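Local coordinates for protein cDNA FLJ56608, highly similar to Homo sapiens chloride channel, calcium activated, family member 1 (CLCA1), mRNA (Homo sapiens, PDB 6PYX) that may take part in calcium-activated chloride conductance and mucus regulation as a secreted, self-cleaving metalloprotease, here represented by its von Willebrand factor type A domain, at residues V9-D14 and E108-T113; N118-C123 and A144-E149; H135-G140 and L157-S162. All coordinates share one frame; numbering follows the deposited sequence.

Contact 1 (V9-D14 and E108-T113); sequences VCLVLD and EIVLLT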
loop_
_atom_site.group_PDB
_atom_site.type_symbol
_atom_site.label_atom_id
_atom_site.label_comp_id
_atom_site.label_asym_id
_atom_site.label_seq_id
_atom_site.Cartn_x
_atom_site.Cartn_y
_atom_site.Cartn_z
ATOM N N VAL A 9 3.106 9.008 1.407
ATOM C CA VAL A 9 2.283 7.900 0.940
ATOM C C VAL A 9 3.188 6.713 0.683
ATOM O O VAL A 9 4.252 6.856 0.078
ATOM C CB VAL A 9 1.500 8.258 -0.346
ATOM C CG1 VAL A 9 0.908 7.012 -0.990
ATOM C CG2 VAL A 9 0.395 9.197 -0.036
ATOM N N CYS A 10 2.768 5.538 1.126
ATOM C CA CYS A 10 3.540 4.331 0.874
ATOM C C CYS A 10 2.637 3.293 0.244
ATOM O O CYS A 10 1.766 2.734 0.916
ATOM C CB CYS A 10 4.189 3.779 2.143
ATOM S SG CYS A 10 5.226 2.345 1.750
ATOM N N LEU A 11 2.857 3.029 -1.036
ATOM C CA LEU A 11 2.134 1.961 -1.698
ATOM C C LEU A 11 2.485 0.633 -1.058
ATOM O O LEU A 11 3.658 0.356 -0.813
ATOM C CB LEU A 11 2.492 1.943 -3.172
ATOM C CG LEU A 11 1.735 2.957 -4.009
ATOM C CD1 LEU A 11 2.368 3.045 -5.355
ATOM C CD2 LEU A 11 0.328 2.489 -4.145
ATOM N N VAL A 12 1.471 -0.182 -0.769
ATOM C CA VAL A 12 1.659 -1.506 -0.174
ATOM C C VAL A 12 0.883 -2.508 -1.017
ATOM O O VAL A 12 -0.350 -2.470 -1.054
ATOM C CB VAL A 12 1.215 -1.557 1.291
ATOM C CG1 VAL A 12 1.323 -2.964 1.803
ATOM C CG2 VAL A 12 2.073 -0.619 2.135
ATOM N N LEU A 13 1.597 -3.413 -1.677
ATOM C CA LEU A 13 1.080 -4.124 -2.837
ATOM C C LEU A 13 1.114 -5.624 -2.608
ATOM O O LEU A 13 2.182 -6.200 -2.381
ATOM C CB LEU A 13 1.882 -3.749 -4.081
ATOM C CG LEU A 13 2.016 -2.233 -4.189
ATOM C CD1 LEU A 13 3.002 -1.893 -5.250
ATOM C CD2 LEU A 13 0.661 -1.598 -4.485
ATOM N N ASP A 14 -0.048 -6.251 -2.716
ATOM C CA ASP A 14 -0.219 -7.689 -2.551
ATOM C C ASP A 14 0.234 -8.407 -3.815
ATOM O O ASP A 14 -0.499 -8.456 -4.805
ATOM C CB ASP A 14 -1.680 -7.991 -2.257
ATOM C CG ASP A 14 -1.900 -9.386 -1.728
ATOM O OD1 ASP A 14 -0.979 -10.221 -1.866
ATOM O OD2 ASP A 14 -2.998 -9.638 -1.167
ATOM N N GLU A 108 0.085 8.199 4.866
ATOM C CA GLU A 108 -0.943 7.398 4.218
ATOM C C GLU A 108 -0.359 6.108 3.657
ATOM O O GLU A 108 0.727 6.106 3.073
ATOM C CB GLU A 108 -1.631 8.173 3.085
ATOM C CG GLU A 108 -2.372 9.448 3.504
ATOM C CD GLU A 108 -2.801 10.311 2.315
ATOM O OE1 GLU A 108 -3.675 9.879 1.528
ATOM O OE2 GLU A 108 -2.255 11.427 2.167
ATOM N N ILE A 109 -1.087 5.013 3.843
ATOM C CA ILE A 109 -0.835 3.743 3.172
ATOM C C ILE A 109 -1.885 3.582 2.086
ATOM O O ILE A 109 -3.001 4.090 2.199
ATOM C CB ILE A 109 -0.887 2.559 4.161
ATOM C CG1 ILE A 109 0.148 2.711 5.279
ATOM C CG2 ILE A 109 -0.742 1.246 3.446
ATOM C CD1 ILE A 109 1.499 3.111 4.801
ATOM N N VAL A 110 -1.536 2.885 1.015
ATOM C CA VAL A 110 -2.472 2.583 -0.066
ATOM C C VAL A 110 -2.395 1.073 -0.275
ATOM O O VAL A 110 -1.624 0.584 -1.105
ATOM C CB VAL A 110 -2.144 3.345 -1.352
ATOM C CG1 VAL A 110 -3.150 3.039 -2.428
ATOM C CG2 VAL A 110 -2.074 4.834 -1.083
ATOM N N LEU A 111 -3.184 0.320 0.489
ATOM C CA LEU A 111 -3.026 -1.130 0.576
ATOM C C LEU A 111 -3.842 -1.792 -0.527
ATOM O O LEU A 111 -5.068 -1.866 -0.437
ATOM C CB LEU A 111 -3.442 -1.636 1.960
ATOM C CG LEU A 111 -3.531 -3.151 2.189
ATOM C CD1 LEU A 111 -2.247 -3.847 1.753
ATOM C CD2 LEU A 111 -3.848 -3.495 3.636
ATOM N N LEU A 112 -3.167 -2.297 -1.553
ATOM C CA LEU A 112 -3.836 -2.946 -2.675
ATOM C C LEU A 112 -3.745 -4.457 -2.518
ATOM O O LEU A 112 -2.693 -5.050 -2.757
ATOM C CB LEU A 112 -3.235 -2.494 -3.995
ATOM C CG LEU A 112 -3.943 -1.218 -4.444
ATOM C CD1 LEU A 112 -3.196 -0.002 -3.962
ATOM C CD2 LEU A 112 -4.124 -1.186 -5.948
ATOM N N THR A 113 -4.855 -5.076 -2.140
ATOM C CA THR A 113 -4.858 -6.481 -1.788
ATOM C C THR A 113 -6.209 -7.086 -2.135
ATOM O O THR A 113 -7.205 -6.379 -2.298
ATOM C CB THR A 113 -4.537 -6.673 -0.302
ATOM O OG1 THR A 113 -4.783 -8.035 0.074
ATOM C CG2 THR A 113 -5.385 -5.748 0.547
#
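Asp-14 and Thr-113 meet at the C-terminal ends of two parallel strands, and the aspartate side chain can be traced outward atom by atom. Asp-14 CB points toward the neighbouring strand and lies 3.2 Å from Leu-112 O. CG is swung anti to the backbone N (chi1 -165°), which carries it near OG1 and CB of Thr-113. There OD2 accepts the hydroxyl OG1 of Thr-113 at 2.7 Å, met on the anti side and 18° out of the carboxylate plane. The other oxygen, OD1, turns to Ser-16 OG, while Thr-113 OG1 also engages Gly-115 N. This is the strand end at which von Willebrand A domains carry their metal-ion-dependent adhesion site, consistent with a bound calcium ion about 4 Å from the Asp-14 side chain.

Behind this end the strands run in register, with axes 4.7 Å apart. Asp-14 N binds Leu-112 O at 2.9 Å, and Val-12 N reaches Val-110 O almost straight (170° at the hydrogen). The bond from Val-110 N to Cys-10 O is weak. Val-12 CG2 packs on Ile-109 CG2 at 3.6 Å, and Val-12 CG1 on Leu-111 CD1 at 3.7 Å; helix 87-99 covers this face. On the other, Leu-11 CD2 lies beside Val-110 CB at 3.8 Å, under helix 24-39.

Contact 2 (N118-C123 and A144-E149); sequences NTISGC and AQELEE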
loop_
_atom_site.group_PDB
_atom_site.type_symbol
_atom_site.label_atom_id
_atom_site.label_comp_id
_atom_site.label_asym_id
_atom_site.label_seq_id
_atom_site.Cartn_x
_atom_site.Cartn_y
_atom_site.Cartn_z
ATOM N N ASN A 118 -6.075 -13.682 7.170
ATOM C CA ASN A 118 -6.786 -13.737 8.443
ATOM C C ASN A 118 -5.851 -13.569 9.637
ATOM O O ASN A 118 -6.186 -13.974 10.751
ATOM C CB ASN A 118 -7.581 -15.041 8.553
ATOM C CG ASN A 118 -6.699 -16.269 8.525
ATOM O OD1 ASN A 118 -5.477 -16.169 8.415
ATOM N ND2 ASN A 118 -7.313 -17.442 8.604
ATOM N N THR A 119 -4.682 -12.975 9.434
ATOM C CA THR A 119 -3.792 -12.645 10.534
ATOM C C THR A 119 -3.686 -11.141 10.754
ATOM O O THR A 119 -2.790 -10.692 11.482
ATOM C CB THR A 119 -2.409 -13.243 10.283
ATOM O OG1 THR A 119 -1.721 -12.458 9.305
ATOM C CG2 THR A 119 -2.546 -14.654 9.761
ATOM N N ILE A 120 -4.606 -10.358 10.170
ATOM C CA ILE A 120 -4.455 -8.901 10.085
ATOM C C ILE A 120 -4.484 -8.263 11.468
ATOM O O ILE A 120 -3.762 -7.286 11.736
ATOM C CB ILE A 120 -5.548 -8.306 9.182
ATOM C CG1 ILE A 120 -5.516 -8.945 7.802
ATOM C CG2 ILE A 120 -5.377 -6.820 9.071
ATOM C CD1 ILE A 120 -6.654 -8.506 6.930
ATOM N N SER A 121 -5.332 -8.797 12.361
ATOM C CA SER A 121 -5.373 -8.337 13.743
ATOM C C SER A 121 -3.988 -8.325 14.382
ATOM O O SER A 121 -3.762 -7.567 15.335
ATOM C CB SER A 121 -6.319 -9.222 14.532
ATOM O OG SER A 121 -5.796 -10.540 14.628
ATOM N N GLY A 122 -3.053 -9.124 13.846
ATOM C CA GLY A 122 -1.689 -9.193 14.331
ATOM C C GLY A 122 -1.001 -7.853 14.426
ATOM O O GLY A 122 -0.045 -7.717 15.197
ATOM N N CYS A 123 -1.451 -6.853 13.660
ATOM C CA CYS A 123 -0.791 -5.548 13.680
ATOM C C CYS A 123 -1.745 -4.411 14.001
ATOM O O CYS A 123 -1.368 -3.237 13.865
ATOM C CB CYS A 123 -0.085 -5.252 12.350
ATOM S SG CYS A 123 -1.059 -5.612 10.866
ATOM N N ALA A 144 -11.060 -10.392 3.908
ATOM C CA ALA A 144 -11.330 -10.519 5.333
ATOM C C ALA A 144 -11.906 -9.223 5.886
ATOM O O ALA A 144 -11.660 -8.133 5.365
ATOM C CB ALA A 144 -10.060 -10.875 6.095
ATOM N N GLN A 145 -12.678 -9.355 6.965
ATOM C CA GLN A 145 -13.297 -8.191 7.589
ATOM C C GLN A 145 -12.257 -7.239 8.166
ATOM O O GLN A 145 -12.468 -6.021 8.174
ATOM C CB GLN A 145 -14.280 -8.649 8.673
ATOM C CG GLN A 145 -15.018 -7.525 9.399
ATOM C CD GLN A 145 -16.425 -7.287 8.872
ATOM O OE1 GLN A 145 -16.744 -7.626 7.728
ATOM N NE2 GLN A 145 -17.279 -6.708 9.714
ATOM N N GLU A 146 -11.123 -7.761 8.640
ATOM C CA GLU A 146 -10.113 -6.861 9.182
ATOM C C GLU A 146 -9.479 -5.973 8.116
ATOM O O GLU A 146 -8.819 -4.992 8.473
ATOM C CB GLU A 146 -9.016 -7.636 9.913
ATOM C CG GLU A 146 -9.509 -8.734 10.823
ATOM C CD GLU A 146 -9.782 -9.993 10.052
ATOM O OE1 GLU A 146 -10.977 -10.289 9.839
ATOM O OE2 GLU A 146 -8.806 -10.665 9.631
ATOM N N LEU A 147 -9.647 -6.275 6.827
ATOM C CA LEU A 147 -9.195 -5.318 5.822
ATOM C C LEU A 147 -9.974 -4.019 5.941
ATOM O O LEU A 147 -9.385 -2.943 6.100
ATOM C CB LEU A 147 -9.328 -5.901 4.416
ATOM C CG LEU A 147 -8.714 -5.012 3.328
ATOM C CD1 LEU A 147 -7.306 -4.650 3.687
ATOM C CD2 LEU A 147 -8.766 -5.690 1.989
ATOM N N GLU A 148 -11.307 -4.102 5.882
ATOM C CA GLU A 148 -12.130 -2.924 6.125
ATOM C C GLU A 148 -11.809 -2.317 7.484
ATOM O O GLU A 148 -11.573 -1.111 7.604
ATOM C CB GLU A 148 -13.616 -3.283 6.020
ATOM C CG GLU A 148 -14.549 -2.070 5.971
ATOM C CD GLU A 148 -15.994 -2.391 6.356
ATOM O OE1 GLU A 148 -16.881 -2.328 5.464
ATOM O OE2 GLU A 148 -16.233 -2.708 7.548
ATOM N N GLU A 149 -11.749 -3.145 8.518
ATOM C CA GLU A 149 -11.437 -2.610 9.830
ATOM C C GLU A 149 -10.089 -1.903 9.869
ATOM O O GLU A 149 -9.793 -1.239 10.860
ATOM C CB GLU A 149 -11.499 -3.726 10.877
ATOM C CG GLU A 149 -12.944 -4.046 11.354
ATOM C CD GLU A 149 -13.031 -5.215 12.351
ATOM O OE1 GLU A 149 -12.139 -5.333 13.227
ATOM O OE2 GLU A 149 -14.002 -6.008 12.271
HETATM O O HOH W 1 -6.750 -10.894 11.770
#
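Ile-120 and Glu-146 come together where a short 3-10 turn, residues 120-122, faces the first turn of helix 145-154; their CA atoms are 6.1 Å apart. The turn is closed by the bond from Cys-123 N to Ile-120 O, and the facing end of the helical segment by that from Leu-147 N to Ala-144 O. Neither backbone bonds directly to the other, and the meeting is made by side chains and a water.

The bond from CA to CB of Ile-120 points toward the helix, and Ile-120 CB sits 3.6 Å from Glu-146 CB. CG1 lies beside the backbone N (chi1 -56°), and CD1 beyond it arrives 3.7 Å from Leu-147 N and 4.2 Å from Ala-144 CB, while CG2, on the other branch, touches Glu-146 CB at 3.8 Å. In this von Willebrand A domain the contact fastens the loop after strand 108-113 to helix 145-154, and Ile-120 also touches Ile-87 of helix 87-99, to which Cys-123 is tied by its disulfide with Cys-88.

Shortening Ile-120 to an alanine keeps CB but removes CG1, CG2 and CD1, which would probably leave Ala-144 CB without its apolar partner and open a gap between turn and helix. Glu-146 lies across the isoleucine with its chain bent at chi2 (83°), which brings OE2 near Asn-118 CA and Ile-120 CB. Its OE2 accepts a bond from a water at 3.0 Å, and the same water accepts a hydrogen bond from Ser-121 N at 2.6 Å and donates weakly to Asn-118 O.

Contact 3 (H135-G140 and L157-S162); sequences HTVALG and LQTYAS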
loop_
_atom_site.group_PDB
_atom_site.type_symbol
_atom_site.label_atom_id
_atom_site.label_comp_id
_atom_site.label_asym_id
_atom_site.label_seq_id
_atom_site.Cartn_x
_atom_site.Cartn_y
_atom_site.Cartn_z
ATOM N N HIS A 135 -5.816 3.644 3.588
ATOM C CA HIS A 135 -6.759 3.427 2.500
ATOM C C HIS A 135 -6.569 2.025 1.941
ATOM O O HIS A 135 -5.453 1.502 1.880
ATOM C CB HIS A 135 -6.551 4.451 1.380
ATOM C CG HIS A 135 -6.258 5.843 1.857
ATOM N ND1 HIS A 135 -7.180 6.613 2.534
ATOM C CD2 HIS A 135 -5.145 6.605 1.743
ATOM C CE1 HIS A 135 -6.645 7.784 2.825
ATOM N NE2 HIS A 135 -5.411 7.806 2.352
ATOM N N THR A 136 -7.665 1.407 1.531
ATOM C CA THR A 136 -7.607 0.030 1.073
ATOM C C THR A 136 -8.402 -0.087 -0.212
ATOM O O THR A 136 -9.472 0.504 -0.350
ATOM C CB THR A 136 -8.168 -0.947 2.129
ATOM O OG1 THR A 136 -9.488 -0.532 2.517
ATOM C CG2 THR A 136 -7.285 -0.997 3.376
ATOM N N VAL A 137 -7.866 -0.836 -1.159
ATOM C CA VAL A 137 -8.598 -1.245 -2.345
ATOM C C VAL A 137 -8.718 -2.754 -2.279
ATOM O O VAL A 137 -7.702 -3.457 -2.187
ATOM C CB VAL A 137 -7.896 -0.816 -3.641
ATOM C CG1 VAL A 137 -8.767 -1.138 -4.828
ATOM C CG2 VAL A 137 -7.557 0.650 -3.604
ATOM N N ALA A 138 -9.946 -3.255 -2.300
ATOM C CA ALA A 138 -10.175 -4.688 -2.273
ATOM C C ALA A 138 -10.208 -5.185 -3.707
ATOM O O ALA A 138 -11.029 -4.724 -4.505
ATOM C CB ALA A 138 -11.471 -5.029 -1.548
ATOM N N LEU A 139 -9.307 -6.113 -4.032
ATOM C CA LEU A 139 -9.151 -6.595 -5.393
ATOM C C LEU A 139 -9.794 -7.954 -5.619
ATOM O O LEU A 139 -9.916 -8.378 -6.770
ATOM C CB LEU A 139 -7.664 -6.639 -5.755
ATOM C CG LEU A 139 -6.971 -5.281 -5.570
ATOM C CD1 LEU A 139 -5.460 -5.403 -5.559
ATOM C CD2 LEU A 139 -7.414 -4.333 -6.644
ATOM N N GLY A 140 -10.214 -8.636 -4.557
ATOM C CA GLY A 140 -11.050 -9.806 -4.678
ATOM C C GLY A 140 -12.369 -9.616 -3.952
ATOM O O GLY A 140 -12.595 -8.606 -3.272
ATOM N N LEU A 157 -9.903 5.554 3.319
ATOM C CA LEU A 157 -11.033 5.208 2.471
ATOM C C LEU A 157 -10.936 3.765 1.992
ATOM O O LEU A 157 -9.849 3.183 1.901
ATOM C CB LEU A 157 -11.129 6.146 1.265
ATOM C CG LEU A 157 -10.797 7.619 1.520
ATOM C CD1 LEU A 157 -10.887 8.399 0.233
ATOM C CD2 LEU A 157 -11.704 8.215 2.597
ATOM N N GLN A 158 -12.094 3.189 1.695
ATOM C CA GLN A 158 -12.189 1.854 1.133
ATOM C C GLN A 158 -12.887 1.951 -0.208
ATOM O O GLN A 158 -13.919 2.617 -0.332
ATOM C CB GLN A 158 -12.956 0.902 2.045
ATOM C CG GLN A 158 -12.564 0.981 3.498
ATOM C CD GLN A 158 -13.750 1.270 4.405
ATOM O OE1 GLN A 158 -14.752 0.560 4.367
ATOM N NE2 GLN A 158 -13.640 2.315 5.227
ATOM N N THR A 159 -12.307 1.312 -1.211
ATOM C CA THR A 159 -12.945 1.149 -2.504
ATOM C C THR A 159 -12.709 -0.293 -2.937
ATOM O O THR A 159 -11.784 -0.955 -2.458
ATOM C CB THR A 159 -12.405 2.153 -3.535
ATOM O OG1 THR A 159 -11.056 1.816 -3.868
ATOM C CG2 THR A 159 -12.428 3.586 -2.985
ATOM N N TYR A 160 -13.569 -0.789 -3.830
ATOM C CA TYR A 160 -13.578 -2.201 -4.215
ATOM C C TYR A 160 -13.471 -2.301 -5.737
ATOM O O TYR A 160 -14.432 -1.993 -6.449
ATOM C CB TYR A 160 -14.841 -2.887 -3.673
ATOM C CG TYR A 160 -15.198 -4.220 -4.298
ATOM C CD1 TYR A 160 -15.991 -4.286 -5.443
ATOM C CD2 TYR A 160 -14.774 -5.409 -3.728
ATOM C CE1 TYR A 160 -16.325 -5.491 -6.015
ATOM C CE2 TYR A 160 -15.107 -6.625 -4.292
ATOM C CZ TYR A 160 -15.888 -6.657 -5.434
ATOM O OH TYR A 160 -16.228 -7.860 -6.014
ATOM N N ALA A 161 -12.301 -2.732 -6.236
ATOM C CA ALA A 161 -12.020 -2.792 -7.671
ATOM C C ALA A 161 -11.821 -4.226 -8.154
ATOM O O ALA A 161 -10.726 -4.594 -8.613
ATOM C CB ALA A 161 -10.787 -1.955 -8.016
ATOM N N SER A 162 -12.879 -5.040 -8.059
ATOM C CA SER A 162 -12.821 -6.429 -8.509
ATOM C C SER A 162 -13.527 -6.592 -9.858
ATOM O O SER A 162 -12.960 -6.257 -10.906
ATOM C CB SER A 162 -13.430 -7.360 -7.452
ATOM O OG SER A 162 -13.525 -8.713 -7.883
#
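Thr-136 N and Leu-157 O begin the backbone pairing of two parallel strands whose axes lie 4.7 Å apart and whose directions differ by 14°. Thr-136 N donates to Leu-157 O at 2.8 Å, and Thr-159 N answers with Thr-136 O at 3.1 Å. Ala-138 N then reaches Thr-159 O. The last link, Ala-161 N to Ala-138 O, is more bent, with 139° at the hydrogen.

Side-chain contacts divide between the two faces. On one, Val-137 CG2 meets Thr-159 OG1 at 3.7 Å. On the other, Ala-138 CB touches the Tyr-160 ring atom CD2 at 4.0 Å, and Thr-136 OG1 lies alongside Gln-158 CG while bonding to Ser-151 of helix 145-154. That helix links the two strands in the beta-alpha-beta unit completing this edge of the von Willebrand A sheet. Just beyond strand 158-160, Ala-161 CB meets Val-137 CG1 at 3.9 Å. Tyr-160 CE2 reaches Gly-140 O, in the loop after strand 133-138, at 3.4 Å.

One bond to a side chain joins His-135 to Leu-157, just ahead of strand 158-160: Leu-157 N donates to His-135 ND1 at 3.0 Å, at the ring edge and only 3° out of its plane. The ring's other nitrogen, NE2, binds Glu-108 OE1, which also pairs with Arg-7. With ND1 serving as acceptor and NE2 facing a carboxylate, the imidazole is probably the neutral, NE2-protonated tautomer, its rotation fixed by a bond at each nitrogen.

In the fold
From the N terminus, strand 8-14 pairs with strand 108-113 in contact 1, closing a 93-residue stretch that holds helices and strands 45-51 and 55-63, at the centre of the sheet before the other contacts open. The chain then leaves strand 108-113 through the loop of contact 2, runs helix 124-130 and strand 133-138, and returns at helix 145-154. Contact 3 opens inside that span and closes after it at strand 158-160, so contacts 2 and 3 cross. Helix 145-154 bridges them: Leu-147 packs on Thr-136 of contact 3 and on Leu-111 and Thr-113 of contact 1. Contacts 1 and 3 share the sheet through neighbouring strands 108-113 and 133-138.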